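Local coordinates for multidrug resistance protein (Vibrio cholerae, PDB 1YC9) that acts as an efflux channel of the outer membrane factor family and may contribute to resistance to puromycin, acriflavine and tetraphenylarsonium chloride, at residues A24-L35 / R140-Y151. The protein carries 1 engineered substitution. Numbering follows the deposited sequence.
Sequences ANWWQRYQDAQL and RLMISTSIANAY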
# COMPACT_ATOMS: atom_id res chain seq x y z
N ALA A 24 -18.32 12.11 20.99
CA ALA A 24 -16.93 12.47 20.67
C ALA A 24 -15.99 11.41 21.24
O ALA A 24 -15.13 10.91 20.52
CB ALA A 24 -16.55 13.84 21.21
N ASN A 25 -16.13 11.14 22.55
CA ASN A 25 -15.47 10.03 23.22
C ASN A 25 -16.37 8.80 23.31
O ASN A 25 -16.65 8.28 24.38
CB ASN A 25 -14.99 10.44 24.61
CG ASN A 25 -14.04 11.64 24.57
OD1 ASN A 25 -13.32 11.84 23.61
ND2 ASN A 25 -14.02 12.41 25.63
N TRP A 26 -16.76 8.31 22.14
CA TRP A 26 -17.78 7.29 21.97
C TRP A 26 -17.51 5.95 22.65
O TRP A 26 -18.42 5.19 22.93
CB TRP A 26 -18.06 7.10 20.46
CG TRP A 26 -16.77 6.85 19.70
CD1 TRP A 26 -16.02 7.78 19.05
CD2 TRP A 26 -16.04 5.59 19.59
NE1 TRP A 26 -14.88 7.19 18.55
CE2 TRP A 26 -14.87 5.85 18.85
CE3 TRP A 26 -16.26 4.30 20.04
CZ2 TRP A 26 -13.91 4.84 18.55
CZ3 TRP A 26 -15.32 3.30 19.76
CH2 TRP A 26 -14.17 3.58 19.02
N TRP A 27 -16.23 5.65 22.88
CA TRP A 27 -15.82 4.39 23.49
C TRP A 27 -16.28 4.30 24.95
O TRP A 27 -16.40 3.19 25.52
CB TRP A 27 -14.31 4.23 23.45
CG TRP A 27 -13.57 5.43 23.96
CD1 TRP A 27 -13.20 5.68 25.26
CD2 TRP A 27 -13.09 6.53 23.19
NE1 TRP A 27 -12.53 6.87 25.33
CE2 TRP A 27 -12.45 7.42 24.08
CE3 TRP A 27 -13.16 6.88 21.83
CZ2 TRP A 27 -11.89 8.61 23.66
CZ3 TRP A 27 -12.58 8.06 21.41
CH2 TRP A 27 -11.96 8.92 22.33
N GLN A 28 -16.54 5.46 25.55
CA GLN A 28 -17.02 5.51 26.93
C GLN A 28 -18.36 4.82 27.10
O GLN A 28 -18.68 4.39 28.21
CB GLN A 28 -17.05 6.96 27.47
CG GLN A 28 -15.68 7.56 27.68
CD GLN A 28 -15.73 9.04 28.04
OE1 GLN A 28 -16.78 9.68 27.94
NE2 GLN A 28 -14.61 9.58 28.40
N ARG A 29 -19.15 4.72 26.04
CA ARG A 29 -20.43 4.08 26.16
C ARG A 29 -20.35 2.61 26.54
O ARG A 29 -21.32 2.07 27.04
CB ARG A 29 -21.33 4.37 24.95
CG ARG A 29 -21.43 3.33 23.86
CD ARG A 29 -22.50 3.69 22.81
NE ARG A 29 -23.71 2.84 22.84
CZ ARG A 29 -24.97 3.28 23.02
NH1 ARG A 29 -25.97 2.40 23.01
NH2 ARG A 29 -25.25 4.56 23.23
N TYR A 30 -19.17 1.97 26.38
CA TYR A 30 -19.02 0.57 26.75
C TYR A 30 -18.70 0.33 28.23
O TYR A 30 -18.62 -0.81 28.67
CB TYR A 30 -17.98 -0.14 25.82
CG TYR A 30 -18.31 0.07 24.38
CD1 TYR A 30 -19.46 -0.46 23.83
CD2 TYR A 30 -17.51 0.88 23.57
CE1 TYR A 30 -19.81 -0.23 22.53
CE2 TYR A 30 -17.86 1.11 22.21
CZ TYR A 30 -18.97 0.53 21.70
OH TYR A 30 -19.35 0.77 20.40
N GLN A 31 -18.45 1.40 28.98
CA GLN A 31 -18.42 1.35 30.44
C GLN A 31 -17.27 0.50 30.92
O GLN A 31 -17.35 -0.18 31.95
CB GLN A 31 -19.78 0.85 30.98
CG GLN A 31 -20.92 1.85 30.74
CD GLN A 31 -22.29 1.36 31.28
OE1 GLN A 31 -22.47 1.26 32.48
NE2 GLN A 31 -23.22 1.06 30.40
N ASP A 32 -16.19 0.52 30.15
CA ASP A 32 -14.98 -0.22 30.46
C ASP A 32 -13.80 0.72 30.63
O ASP A 32 -13.21 1.23 29.66
CB ASP A 32 -14.72 -1.28 29.40
CG ASP A 32 -13.55 -2.14 29.73
OD1 ASP A 32 -13.54 -3.29 29.23
OD2 ASP A 32 -12.61 -1.79 30.48
N ALA A 33 -13.44 0.99 31.89
CA ALA A 33 -12.40 1.98 32.11
C ALA A 33 -10.98 1.66 31.66
O ALA A 33 -10.26 2.55 31.24
CB ALA A 33 -12.30 2.25 33.65
N GLN A 34 -10.57 0.41 31.69
CA GLN A 34 -9.65 -0.17 30.73
C GLN A 34 -9.61 0.30 29.30
O GLN A 34 -8.56 0.79 28.86
CB GLN A 34 -9.52 -1.69 30.86
CG GLN A 34 -8.10 -2.13 30.40
CD GLN A 34 -7.87 -3.59 30.52
OE1 GLN A 34 -8.68 -4.42 30.06
NE2 GLN A 34 -6.72 -3.92 31.06
N LEU A 35 -10.70 0.13 28.59
CA LEU A 35 -10.75 0.58 27.20
C LEU A 35 -10.55 2.07 27.15
O LEU A 35 -9.74 2.59 26.39
CB LEU A 35 -12.09 0.20 26.59
CG LEU A 35 -12.28 0.66 25.13
CD1 LEU A 35 -11.11 0.14 24.28
CD2 LEU A 35 -13.60 0.15 24.61
N ARG A 140 -7.66 10.51 14.21
CA ARG A 140 -8.12 10.22 15.54
C ARG A 140 -9.04 9.00 15.54
O ARG A 140 -8.92 8.12 16.40
CB ARG A 140 -8.89 11.42 16.06
CG ARG A 140 -9.22 11.32 17.54
CD ARG A 140 -10.39 12.20 17.90
NE ARG A 140 -10.47 12.51 19.33
CZ ARG A 140 -11.48 12.16 20.11
NH1 ARG A 140 -12.48 11.41 19.66
NH2 ARG A 140 -11.49 12.54 21.39
N LEU A 141 -9.95 8.95 14.58
CA LEU A 141 -10.89 7.84 14.44
C LEU A 141 -10.17 6.53 14.17
O LEU A 141 -10.55 5.49 14.69
CB LEU A 141 -11.87 8.12 13.30
CG LEU A 141 -13.34 7.66 13.29
CD1 LEU A 141 -13.68 6.82 12.04
CD2 LEU A 141 -13.88 7.07 14.60
N MET A 142 -9.13 6.58 13.35
CA MET A 142 -8.38 5.39 12.99
C MET A 142 -7.63 4.83 14.19
O MET A 142 -7.48 3.62 14.34
CB MET A 142 -7.40 5.69 11.85
CG MET A 142 -6.52 4.52 11.46
SD MET A 142 -5.48 4.87 10.03
CE MET A 142 -4.53 6.26 10.64
N ILE A 143 -7.15 5.73 15.04
CA ILE A 143 -6.49 5.34 16.29
C ILE A 143 -7.46 4.71 17.28
O ILE A 143 -7.24 3.60 17.80
CB ILE A 143 -5.77 6.56 16.93
CG1 ILE A 143 -4.59 6.98 16.04
CG2 ILE A 143 -5.23 6.25 18.30
CD1 ILE A 143 -4.06 8.36 16.36
N SER A 144 -8.57 5.39 17.54
CA SER A 144 -9.47 4.91 18.56
C SER A 144 -10.15 3.63 18.11
O SER A 144 -10.28 2.71 18.89
CB SER A 144 -10.50 5.99 18.91
OG SER A 144 -11.18 6.35 17.74
N THR A 145 -10.57 3.54 16.85
CA THR A 145 -11.25 2.35 16.38
C THR A 145 -10.26 1.18 16.26
O THR A 145 -10.67 0.05 16.47
CB THR A 145 -12.00 2.52 15.07
OG1 THR A 145 -11.11 2.89 14.01
CG2 THR A 145 -13.01 3.61 15.17
N SER A 146 -8.99 1.44 15.92
CA SER A 146 -8.03 0.34 15.81
C SER A 146 -7.82 -0.31 17.18
O SER A 146 -7.87 -1.51 17.30
CB SER A 146 -6.71 0.79 15.17
OG SER A 146 -6.02 1.62 16.06
N ILE A 147 -7.73 0.52 18.23
CA ILE A 147 -7.69 0.06 19.60
C ILE A 147 -8.96 -0.66 20.04
O ILE A 147 -8.89 -1.77 20.55
CB ILE A 147 -7.33 1.24 20.58
CG1 ILE A 147 -5.94 1.76 20.32
CG2 ILE A 147 -7.50 0.79 22.02
CD1 ILE A 147 -5.73 3.15 20.82
N ALA A 148 -10.14 -0.09 19.79
CA ALA A 148 -11.38 -0.74 20.15
C ALA A 148 -11.57 -2.09 19.47
O ALA A 148 -12.04 -3.03 20.08
CB ALA A 148 -12.56 0.17 19.82
N ASN A 149 -11.23 -2.18 18.17
CA ASN A 149 -11.32 -3.44 17.43
C ASN A 149 -10.34 -4.51 17.94
O ASN A 149 -10.75 -5.66 18.09
CB ASN A 149 -11.20 -3.25 15.93
CG ASN A 149 -12.50 -2.70 15.32
OD1 ASN A 149 -13.55 -3.28 15.44
ND2 ASN A 149 -12.39 -1.57 14.69
N ALA A 150 -9.15 -4.07 18.34
CA ALA A 150 -8.17 -4.98 18.94
C ALA A 150 -8.69 -5.46 20.32
O ALA A 150 -8.58 -6.64 20.65
CB ALA A 150 -6.82 -4.35 19.00
N TYR A 151 -9.39 -4.56 21.01
CA TYR A 151 -10.01 -4.85 22.29
C TYR A 151 -11.17 -5.82 22.17
O TYR A 151 -11.31 -6.73 22.98
CB TYR A 151 -10.42 -3.54 22.96
CG TYR A 151 -10.57 -3.61 24.46
CD1 TYR A 151 -9.45 -3.65 25.29
CD2 TYR A 151 -11.83 -3.60 25.05
CE1 TYR A 151 -9.58 -3.70 26.67
CE2 TYR A 151 -11.97 -3.63 26.41
CZ TYR A 151 -10.85 -3.68 27.21
OH TYR A 151 -11.01 -3.72 28.55
O HOH W 1 -12.57 9.25 17.21
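Where the N-terminal segment 24-35 lies against the long helix 117-183 of the efflux channel, Arg140 and Tyr151 grip it at two ends, with Trp26, Trp27 and Leu35 packed between. Extended from CG to NE, Arg140 meets two acceptors close to its guanidinium plane: NH1 donates to Ala24 O (2.8 Å), above the carbonyl plane, and NH2 to Asn25 OD1 (3.0 Å), the amide lying nearly coplanar with the guanidinium. This pair of bonds fixes the group's rotation, and NH1 also meets the edge of the Trp27 ring. Ser144 OG reaches the Trp26 edge, 3.2 Å from CZ2, while Ala148 CB touches CH2 of the same indole. A water links Arg140 NH1 with Ser144 OG and, weakly, Trp26 NE1. With CG anti to the backbone N (chi1 -157°), Tyr151 extends from its helix until its hydroxyl donates to Asp32 OD1 (2.7 Å) from above the carboxylate plane; His238 N also donates to this oxygen. Leu35 CD1 makes a CH-pi contact over the Tyr151 face, 4.1 Å from its centroid. Asp32 OD2 N-caps helix 33-44 through a weak bond from Leu35 N, and the segment thus packs on a long helix of the alpha-helical barrel characteristic of outer membrane factors.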